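Long-range contacts in dual specificity protein phosphatase 15 (Homo sapiens, PDB 1YZ4), which hydrolyses the phosphate esters of phosphotyrosine, phosphoserine and phosphothreonine in proteins, the chain modelled here being its catalytic domain: residues H36-H41 / N75-C80; L54-A59 / F70-N75; V106-G111 / Q147-Q152. The protein carries 1 engineered substitution. All blocks are in the same frame, centred on the assembly; numbering follows the deposited sequence.

Interaction 1: residues H36-H41 / N75-C80. With BOG (octyl beta-D-glucopyranoside), chain C.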
loop_
_atom_site.group_PDB
_atom_site.type_symbol
_atom_site.label_atom_id
_atom_site.label_comp_id
_atom_site.label_asym_id
_atom_site.label_seq_id
_atom_site.Cartn_x
_atom_site.Cartn_y
_atom_site.Cartn_z
ATOM N N HIS A 36 9.298 1.484 -7.352
ATOM C CA HIS A 36 9.039 2.237 -6.132
ATOM C C HIS A 36 8.584 1.329 -5.009
ATOM O O HIS A 36 7.890 0.340 -5.231
ATOM C CB HIS A 36 7.976 3.305 -6.384
ATOM C CG HIS A 36 8.410 4.368 -7.341
ATOM N ND1 HIS A 36 8.570 4.134 -8.692
ATOM C CD2 HIS A 36 8.753 5.663 -7.139
ATOM C CE1 HIS A 36 8.994 5.239 -9.278
ATOM N NE2 HIS A 36 9.114 6.182 -8.358
ATOM N N ILE A 37 8.969 1.685 -3.794
ATOM C CA ILE A 37 8.617 0.899 -2.632
ATOM C C ILE A 37 8.342 1.803 -1.452
ATOM O O ILE A 37 9.004 2.824 -1.257
ATOM C CB ILE A 37 9.770 -0.051 -2.209
ATOM C CG1 ILE A 37 10.044 -1.091 -3.302
ATOM C CG2 ILE A 37 9.427 -0.727 -0.870
ATOM C CD1 ILE A 37 11.249 -2.018 -2.980
ATOM N N ILE A 38 7.343 1.426 -0.672
ATOM C CA ILE A 38 7.013 2.157 0.527
ATOM C C ILE A 38 7.312 1.144 1.614
ATOM O O ILE A 38 6.715 0.069 1.641
ATOM C CB ILE A 38 5.526 2.536 0.595
ATOM C CG1 ILE A 38 5.185 3.543 -0.507
ATOM C CG2 ILE A 38 5.197 3.106 1.981
ATOM C CD1 ILE A 38 3.763 4.080 -0.407
ATOM N N SER A 39 8.271 1.461 2.475
ATOM C CA SER A 39 8.614 0.565 3.562
ATOM C C SER A 39 7.997 1.081 4.856
ATOM O O SER A 39 8.294 2.194 5.304
ATOM C CB SER A 39 10.130 0.467 3.718
ATOM O OG SER A 39 10.715 -0.081 2.554
ATOM N N ILE A 40 7.122 0.272 5.437
ATOM C CA ILE A 40 6.474 0.610 6.691
ATOM C C ILE A 40 7.113 -0.314 7.715
ATOM O O ILE A 40 6.632 -1.422 7.962
ATOM C CB ILE A 40 4.960 0.347 6.627
ATOM C CG1 ILE A 40 4.377 0.956 5.351
ATOM C CG2 ILE A 40 4.276 0.984 7.818
ATOM C CD1 ILE A 40 2.943 0.556 5.090
ATOM N N HIS A 41 8.217 0.147 8.294
ATOM C CA HIS A 41 8.966 -0.635 9.266
ATOM C C HIS A 41 9.457 0.312 10.349
ATOM O O HIS A 41 9.776 1.460 10.058
ATOM C CB HIS A 41 10.155 -1.292 8.559
ATOM C CG HIS A 41 10.847 -2.339 9.370
ATOM N ND1 HIS A 41 10.183 -3.420 9.913
ATOM C CD2 HIS A 41 12.156 -2.507 9.679
ATOM C CE1 HIS A 41 11.055 -4.210 10.516
ATOM N NE2 HIS A 41 12.258 -3.679 10.389
ATOM N N ASN A 75 -0.069 9.840 -2.520
ATOM C CA ASN A 75 0.489 10.728 -3.526
ATOM C C ASN A 75 1.699 10.081 -4.161
ATOM O O ASN A 75 1.911 10.188 -5.367
ATOM C CB ASN A 75 0.856 12.075 -2.903
ATOM C CG ASN A 75 -0.311 13.058 -2.925
ATOM O OD1 ASN A 75 -0.505 13.785 -3.897
ATOM N ND2 ASN A 75 -1.105 13.063 -1.859
ATOM N N PHE A 76 2.484 9.397 -3.337
ATOM C CA PHE A 76 3.678 8.696 -3.795
ATOM C C PHE A 76 3.248 7.619 -4.801
ATOM O O PHE A 76 3.719 7.581 -5.940
ATOM C CB PHE A 76 4.371 8.051 -2.593
ATOM C CG PHE A 76 5.672 7.365 -2.922
ATOM C CD1 PHE A 76 6.831 8.104 -3.148
ATOM C CD2 PHE A 76 5.749 5.978 -2.944
ATOM C CE1 PHE A 76 8.054 7.469 -3.382
ATOM C CE2 PHE A 76 6.969 5.327 -3.179
ATOM C CZ PHE A 76 8.124 6.074 -3.396
ATOM N N ILE A 77 2.335 6.754 -4.370
ATOM C CA ILE A 77 1.840 5.673 -5.217
ATOM C C ILE A 77 1.255 6.153 -6.541
ATOM O O ILE A 77 1.579 5.620 -7.604
ATOM C CB ILE A 77 0.764 4.848 -4.480
ATOM C CG1 ILE A 77 1.419 4.066 -3.334
ATOM C CG2 ILE A 77 0.056 3.902 -5.460
ATOM C CD1 ILE A 77 0.430 3.507 -2.322
ATOM N N HIS A 78 0.390 7.157 -6.471
ATOM C CA HIS A 78 -0.250 7.685 -7.663
ATOM C C HIS A 78 0.778 8.215 -8.659
ATOM O O HIS A 78 0.747 7.860 -9.842
ATOM C CB HIS A 78 -1.229 8.788 -7.281
ATOM C CG HIS A 78 -2.372 8.932 -8.231
ATOM N ND1 HIS A 78 -3.253 7.905 -8.496
ATOM C CD2 HIS A 78 -2.795 9.988 -8.965
ATOM C CE1 HIS A 78 -4.169 8.322 -9.350
ATOM N NE2 HIS A 78 -3.913 9.584 -9.651
ATOM N N CYS A 79 1.689 9.053 -8.178
ATOM C CA CYS A 79 2.725 9.624 -9.030
ATOM C C CYS A 79 3.474 8.497 -9.737
ATOM O O CYS A 79 3.713 8.552 -10.952
ATOM C CB CYS A 79 3.705 10.457 -8.197
ATOM S SG CYS A 79 5.186 10.995 -9.104
ATOM N N CYS A 80 3.841 7.473 -8.974
ATOM C CA CYS A 80 4.548 6.336 -9.539
ATOM C C CYS A 80 3.727 5.634 -10.633
ATOM O O CYS A 80 4.228 5.364 -11.731
ATOM C CB CYS A 80 4.895 5.345 -8.428
ATOM S SG CYS A 80 5.307 3.679 -8.994
HETATM C C1 BOG C . 9.329 -8.446 14.146
HETATM O O1 BOG C . 9.693 -9.456 15.093
HETATM C C2 BOG C . 7.803 -8.167 14.253
HETATM O O2 BOG C . 7.073 -9.347 13.970
HETATM C C3 BOG C . 7.416 -7.072 13.253
HETATM O O3 BOG C . 6.034 -6.793 13.354
HETATM C C4 BOG C . 8.217 -5.819 13.586
HETATM O O4 BOG C . 7.875 -4.793 12.674
HETATM C C5 BOG C . 9.737 -6.128 13.494
HETATM O O5 BOG C . 10.053 -7.207 14.412
HETATM C C6 BOG C . 10.556 -4.892 13.865
HETATM O O6 BOG C . 11.940 -5.200 13.906
HETATM C "C1'" BOG C . 10.952 -10.102 14.853
HETATM C "C2'" BOG C . 10.699 -11.580 15.058
HETATM C "C3'" BOG C . 10.062 -12.149 13.807
HETATM C "C4'" BOG C . 9.736 -13.628 13.916
HETATM C "C5'" BOG C . 9.102 -14.158 12.625
HETATM C "C6'" BOG C . 7.973 -13.279 12.102
HETATM C "C7'" BOG C . 7.402 -13.846 10.829
HETATM C "C8'" BOG C . 6.292 -12.969 10.313
#
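Ile-38 and Phe-76 make the tight half of this contact, where strand 36-40 runs nearly antiparallel to helix 70-82. The two side chains slide past each other in opposite directions, which brings Ile-38 CG1 to 3.5 Å from Phe-76 CD2. Phe-76 can reach the strand because its CG is anti to the backbone N (chi1 -176°), which sends the ring across to the strand, where CD2 and CE2 meet Ile-38 CG1 and CE2 also nears Ile-37 O. The Ile-38 and Ile-77 side chains cross at about a right angle, with Ile-38 CD1 3.7 Å from Ile-77 CG1. Ile-38 and Ile-77 are buried, and Cys-87 of the neighbouring strand touches Ile-77 as well.

Toward the solvent side, the His-36 imidazole is partly exposed, as is Phe-76, while Cys-80 beneath the imidazole is buried. The His-36 ring presents its edge, offset, toward the face of the Phe-76 ring, with the planes at 70° and the centroids 5.6 Å apart. One face of the imidazole receives Cys-80: CB stands 3.9 Å from the His-36 ring centroid in a CH-pi contact, and Cys-80 SG is tilted farther from the normal, ending 3.3 Å from His-36 ND1. At the far end of the segment, His-41 CE1 lies 3.5 Å from C6 of the octyl glucoside, whose hydrogen bonds go to Glu-42 and Arg-97.

No hydrogen bond joins strand and helix, so the pair is held by apolar, aromatic and sulfur contacts; the strand has backbone hydrogen bonds to its neighbours, among them Leu-88, Thr-52 and Leu-54.

Interaction 2: residues L54-A59 / F70-N75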
loop_
_atom_site.group_PDB
_atom_site.type_symbol
_atom_site.label_atom_id
_atom_site.label_comp_id
_atom_site.label_asym_id
_atom_site.label_seq_id
_atom_site.Cartn_x
_atom_site.Cartn_y
_atom_site.Cartn_z
ATOM N N LEU A 54 10.206 5.220 0.157
ATOM C CA LEU A 54 9.465 6.129 0.995
ATOM C C LEU A 54 9.462 5.361 2.312
ATOM O O LEU A 54 8.936 4.244 2.386
ATOM C CB LEU A 54 8.040 6.318 0.475
ATOM C CG LEU A 54 7.292 7.454 1.174
ATOM C CD1 LEU A 54 8.016 8.762 0.892
ATOM C CD2 LEU A 54 5.848 7.520 0.691
ATOM N N ARG A 55 10.085 5.933 3.335
ATOM C CA ARG A 55 10.143 5.282 4.635
ATOM C C ARG A 55 9.053 5.776 5.576
ATOM O O ARG A 55 8.896 6.979 5.791
ATOM C CB ARG A 55 11.517 5.491 5.273
ATOM C CG ARG A 55 12.602 4.563 4.741
ATOM C CD ARG A 55 13.988 5.001 5.223
ATOM N NE ARG A 55 15.039 4.050 4.865
ATOM C CZ ARG A 55 16.341 4.303 4.972
ATOM N NH1 ARG A 55 16.756 5.483 5.421
ATOM N NH2 ARG A 55 17.231 3.371 4.644
ATOM N N ILE A 56 8.301 4.825 6.117
ATOM C CA ILE A 56 7.215 5.102 7.049
ATOM C C ILE A 56 7.483 4.251 8.295
ATOM O O ILE A 56 7.125 3.075 8.346
ATOM C CB ILE A 56 5.851 4.713 6.437
ATOM C CG1 ILE A 56 5.616 5.504 5.144
ATOM C CG2 ILE A 56 4.731 4.990 7.435
ATOM C CD1 ILE A 56 5.555 7.036 5.324
ATOM N N PRO A 57 8.120 4.849 9.316
ATOM C CA PRO A 57 8.482 4.210 10.587
ATOM C C PRO A 57 7.305 4.029 11.525
ATOM O O PRO A 57 7.149 4.781 12.482
ATOM C CB PRO A 57 9.516 5.170 11.154
ATOM C CG PRO A 57 8.916 6.501 10.780
ATOM C CD PRO A 57 8.467 6.283 9.338
ATOM N N VAL A 58 6.492 3.015 11.264
ATOM C CA VAL A 58 5.315 2.764 12.080
ATOM C C VAL A 58 5.206 1.302 12.492
ATOM O O VAL A 58 5.439 0.399 11.689
ATOM C CB VAL A 58 4.040 3.176 11.307
ATOM C CG1 VAL A 58 2.805 2.631 11.985
ATOM C CG2 VAL A 58 3.966 4.688 11.215
ATOM N N ALA A 59 4.847 1.083 13.751
ATOM C CA ALA A 59 4.692 -0.263 14.285
ATOM C C ALA A 59 3.260 -0.756 14.055
ATOM O O ALA A 59 2.357 0.041 13.791
ATOM C CB ALA A 59 5.019 -0.267 15.783
ATOM N N PHE A 70 -1.321 8.645 5.282
ATOM C CA PHE A 70 -2.163 8.310 4.139
ATOM C C PHE A 70 -1.966 9.226 2.930
ATOM O O PHE A 70 -1.773 8.754 1.808
ATOM C CB PHE A 70 -3.646 8.344 4.536
ATOM C CG PHE A 70 -4.093 7.164 5.370
ATOM C CD1 PHE A 70 -3.193 6.170 5.754
ATOM C CD2 PHE A 70 -5.428 7.040 5.751
ATOM C CE1 PHE A 70 -3.613 5.072 6.501
ATOM C CE2 PHE A 70 -5.861 5.942 6.501
ATOM C CZ PHE A 70 -4.948 4.955 6.875
ATOM N N LYS A 71 -2.026 10.534 3.161
ATOM C CA LYS A 71 -1.890 11.498 2.079
ATOM C C LYS A 71 -0.587 11.333 1.309
ATOM O O LYS A 71 -0.584 11.163 0.089
ATOM C CB LYS A 71 -1.975 12.925 2.626
ATOM C CG LYS A 71 -1.951 13.986 1.536
ATOM C CD LYS A 71 -1.739 15.394 2.085
ATOM C CE LYS A 71 -2.862 15.840 3.003
ATOM N NZ LYS A 71 -2.645 17.242 3.474
ATOM N N GLU A 72 0.525 11.383 2.028
ATOM C CA GLU A 72 1.820 11.256 1.388
ATOM C C GLU A 72 2.012 9.908 0.676
ATOM O O GLU A 72 2.591 9.867 -0.403
ATOM C CB GLU A 72 2.931 11.496 2.417
ATOM C CG GLU A 72 3.023 10.445 3.513
ATOM C CD GLU A 72 3.909 10.888 4.663
ATOM O OE1 GLU A 72 5.083 11.240 4.416
ATOM O OE2 GLU A 72 3.430 10.888 5.814
ATOM N N CYS A 73 1.523 8.818 1.263
ATOM C CA CYS A 73 1.667 7.507 0.634
ATOM C C CYS A 73 0.848 7.419 -0.646
ATOM O O CYS A 73 1.320 6.921 -1.677
ATOM C CB CYS A 73 1.226 6.385 1.587
ATOM S SG CYS A 73 2.378 5.974 2.937
ATOM N N ILE A 74 -0.388 7.899 -0.581
ATOM C CA ILE A 74 -1.255 7.860 -1.744
ATOM C C ILE A 74 -0.705 8.729 -2.875
ATOM O O ILE A 74 -0.844 8.390 -4.047
ATOM C CB ILE A 74 -2.678 8.309 -1.369
ATOM C CG1 ILE A 74 -3.320 7.242 -0.477
ATOM C CG2 ILE A 74 -3.504 8.558 -2.619
ATOM C CD1 ILE A 74 -4.710 7.589 0.022
ATOM N N ASN A 75 -0.069 9.840 -2.520
ATOM C CA ASN A 75 0.489 10.728 -3.526
ATOM C C ASN A 75 1.699 10.081 -4.161
ATOM O O ASN A 75 1.911 10.188 -5.367
ATOM C CB ASN A 75 0.856 12.075 -2.903
ATOM C CG ASN A 75 -0.311 13.058 -2.925
ATOM O OD1 ASN A 75 -0.505 13.785 -3.897
ATOM N ND2 ASN A 75 -1.105 13.063 -1.859
#
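Leu-54 and Ile-56 lean from strand 52-56 onto one turn of helix 70-82, centred on Cys-73. The contact across the segments is apolar and modest, burying 164 Å² in total, with the strand and helix axes 10.4 Å apart. Cys-73 SG lies 3.9 Å from Ile-56 CG1, and Ile-56 CD1 closes on the same sulfur. Leu-54 works through one branch: its CD2 rests on the helix backbone, 4.2 Å from Cys-73 CA and as far from the carbonyl oxygen of Glu-72. Ile-38 on the next strand touches Leu-54, Ile-56 and Cys-73, filling in from the side of the sheet.

A second kind of contact sets a methyl against a charged group. A bend at chi2 (-62°) turns Ile-56 CD1 toward the helix, where it meets Glu-72 CD at 4.2 Å, on the partly exposed margin.

The hydrogen bonds run within the segments instead of between them. Asn-75 ND2 folds back on its own helix to Lys-71 O, 2.8 Å away and nearly straight at 171°, arriving from above the carbonyl plane. That oxygen also takes the backbone N of Asn-75 and so carries two donors. Just beyond Ile-56, Pro-57 is the centre of an inverse gamma turn, with a weak bond from Val-58 N to Ile-56 O. Val-58 O then accepts from Arg-97, the arginine closing the HCX5R signature of the family.

Strand 52-56, helix 70-82 and the parallel strand 87-91 make a beta-alpha-beta crossover over strand 36-40, as expected for the protein-tyrosine phosphatase fold.

Interaction 3: residues V106-G111 / Q147-Q152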
loop_
_atom_site.group_PDB
_atom_site.type_symbol
_atom_site.label_atom_id
_atom_site.label_comp_id
_atom_site.label_asym_id
_atom_site.label_seq_id
_atom_site.Cartn_x
_atom_site.Cartn_y
_atom_site.Cartn_z
ATOM N N VAL A 106 -6.732 2.580 -2.749
ATOM C CA VAL A 106 -7.782 2.063 -3.609
ATOM C C VAL A 106 -9.119 2.721 -3.291
ATOM O O VAL A 106 -9.943 2.924 -4.179
ATOM C CB VAL A 106 -7.887 0.532 -3.475
ATOM C CG1 VAL A 106 -9.015 -0.004 -4.357
ATOM C CG2 VAL A 106 -6.554 -0.099 -3.881
ATOM N N MET A 107 -9.335 3.064 -2.028
ATOM C CA MET A 107 -10.578 3.728 -1.661
ATOM C C MET A 107 -10.672 5.063 -2.396
ATOM O O MET A 107 -11.707 5.376 -2.986
ATOM C CB MET A 107 -10.638 3.977 -0.150
ATOM C CG MET A 107 -10.980 2.751 0.678
ATOM S SD MET A 107 -10.666 2.991 2.440
ATOM C CE MET A 107 -12.036 4.039 2.885
ATOM N N THR A 108 -9.588 5.840 -2.382
ATOM C CA THR A 108 -9.615 7.141 -3.039
ATOM C C THR A 108 -9.739 7.080 -4.561
ATOM O O THR A 108 -10.476 7.883 -5.140
ATOM C CB THR A 108 -8.384 8.034 -2.674
ATOM O OG1 THR A 108 -7.469 8.075 -3.773
ATOM C CG2 THR A 108 -7.677 7.519 -1.443
ATOM N N VAL A 109 -9.050 6.145 -5.217
ATOM C CA VAL A 109 -9.148 6.067 -6.678
ATOM C C VAL A 109 -10.419 5.394 -7.191
ATOM O O VAL A 109 -10.759 5.545 -8.359
ATOM C CB VAL A 109 -7.923 5.355 -7.334
ATOM C CG1 VAL A 109 -6.660 6.124 -7.029
ATOM C CG2 VAL A 109 -7.823 3.917 -6.861
ATOM N N THR A 110 -11.117 4.659 -6.328
ATOM C CA THR A 110 -12.358 3.989 -6.732
ATOM C C THR A 110 -13.600 4.635 -6.109
ATOM O O THR A 110 -14.714 4.489 -6.617
ATOM C CB THR A 110 -12.363 2.502 -6.330
ATOM O OG1 THR A 110 -12.396 2.400 -4.906
ATOM C CG2 THR A 110 -11.128 1.791 -6.859
ATOM N N GLY A 111 -13.406 5.338 -4.999
ATOM C CA GLY A 111 -14.526 5.975 -4.326
ATOM C C GLY A 111 -15.333 4.987 -3.503
ATOM O O GLY A 111 -16.384 5.338 -2.963
ATOM N N GLN A 147 -12.575 11.232 -0.763
ATOM C CA GLN A 147 -13.051 12.011 -1.903
ATOM C C GLN A 147 -12.219 13.273 -2.206
ATOM O O GLN A 147 -11.937 13.585 -3.374
ATOM C CB GLN A 147 -14.509 12.414 -1.661
ATOM C CG GLN A 147 -15.464 11.242 -1.472
ATOM C CD GLN A 147 -16.726 11.629 -0.702
ATOM O OE1 GLN A 147 -16.677 11.885 0.504
ATOM N NE2 GLN A 147 -17.857 11.679 -1.400
ATOM N N LYS A 148 -11.848 14.004 -1.158
ATOM C CA LYS A 148 -11.065 15.228 -1.322
ATOM C C LYS A 148 -9.731 14.885 -1.968
ATOM O O LYS A 148 -9.257 15.580 -2.875
ATOM C CB LYS A 148 -10.828 15.906 0.034
ATOM C CG LYS A 148 -10.073 17.226 -0.066
ATOM C CD LYS A 148 -9.712 17.818 1.301
ATOM C CE LYS A 148 -8.959 19.149 1.139
ATOM N NZ LYS A 148 -8.578 19.786 2.441
ATOM N N LEU A 149 -9.131 13.796 -1.506
ATOM C CA LEU A 149 -7.859 13.375 -2.052
ATOM C C LEU A 149 -7.985 13.002 -3.527
ATOM O O LEU A 149 -7.113 13.350 -4.322
ATOM C CB LEU A 149 -7.308 12.194 -1.260
ATOM C CG LEU A 149 -5.835 12.345 -0.876
ATOM C CD1 LEU A 149 -5.383 11.083 -0.143
ATOM C CD2 LEU A 149 -4.984 12.597 -2.124
ATOM N N ARG A 150 -9.063 12.309 -3.902
ATOM C CA ARG A 150 -9.226 11.929 -5.303
ATOM C C ARG A 150 -9.187 13.172 -6.195
ATOM O O ARG A 150 -8.489 13.196 -7.215
ATOM C CB ARG A 150 -10.539 11.174 -5.551
ATOM C CG ARG A 150 -10.455 10.310 -6.808
ATOM C CD ARG A 150 -11.728 10.249 -7.638
ATOM N NE ARG A 150 -12.739 9.333 -7.121
ATOM C CZ ARG A 150 -13.434 8.486 -7.880
ATOM N NH1 ARG A 150 -13.225 8.428 -9.191
ATOM N NH2 ARG A 150 -14.358 7.705 -7.334
ATOM N N ARG A 151 -9.935 14.201 -5.806
ATOM C CA ARG A 151 -9.963 15.442 -6.564
ATOM C C ARG A 151 -8.559 16.069 -6.573
ATOM O O ARG A 151 -8.102 16.580 -7.598
ATOM C CB ARG A 151 -10.969 16.410 -5.940
ATOM C CG ARG A 151 -11.104 17.741 -6.663
ATOM C CD ARG A 151 -11.185 18.869 -5.644
ATOM N NE ARG A 151 -9.916 19.045 -4.934
ATOM C CZ ARG A 151 -9.809 19.491 -3.686
ATOM N NH1 ARG A 151 -10.896 19.806 -2.995
ATOM N NH2 ARG A 151 -8.612 19.629 -3.127
ATOM N N GLN A 152 -7.882 16.021 -5.424
ATOM C CA GLN A 152 -6.535 16.571 -5.309
ATOM C C GLN A 152 -5.555 15.894 -6.264
ATOM O O GLN A 152 -4.802 16.568 -6.967
ATOM C CB GLN A 152 -6.023 16.433 -3.873
ATOM C CG GLN A 152 -6.224 17.669 -3.017
ATOM C CD GLN A 152 -5.757 17.469 -1.584
ATOM O OE1 GLN A 152 -4.630 17.032 -1.339
ATOM N NE2 GLN A 152 -6.623 17.796 -0.627
#
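Thr-108 and Arg-150 bring the two helices closest, with their CA atoms 5.3 Å apart and the segment axes crossing at -68° with 8.1 Å between them. Arg-150 carries most of the contact. Bent at chi2 and chi3, its chain passes the carbonyl of Thr-108 and carries the guanidinium over the C-terminal end of helix 97-110. There one face of the group looks onto Val-109 O, while Arg-150 NH2 comes within 3.3 Å of Thr-110 O. The carbonyl oxygens at the C-terminal end of a helix would be expected to attract such a cation. Gly-111, with positive phi, lies beside Arg-150 NH2. The same helix end is fastened internally: Thr-110 OG1 donates to Val-106 O at 2.6 Å, and Thr-110 N reaches that oxygen from the opposite face of its plane.

On the buried side, Thr-108 CG2 meets Leu-149 CD1 at 4.4 Å. Both residues also touch Ile-74 of helix 70-82 and Phe-141 of helix 132-143, so this crossing of helices 97-110 and 145-157 packs against helices 70-82 and 132-143.

How the interactions relate
Interactions 1 and 2 belong to one layer, with centres 7 Å apart: successive turns of helix 70-82 cover the adjacent parallel strands 36-40 and 52-56. The strands are tied by Ser-39 O to Ile-56 N at 2.8 Å, and Leu-54 CD2 packs on Phe-76 CG at 3.6 Å. Interaction 3 lies about 16 Å from both centres, reached through Ile-74 of helix 70-82, whose CD1 is 3.3 Å from Thr-108 CG2. Ser-91, an engineered residue at the predicted phosphocysteine site, is about 9 Å from the side chains of Ile-38 and Ile-56, so interactions 1 and 2 lie near the active site and interaction 3 away from it.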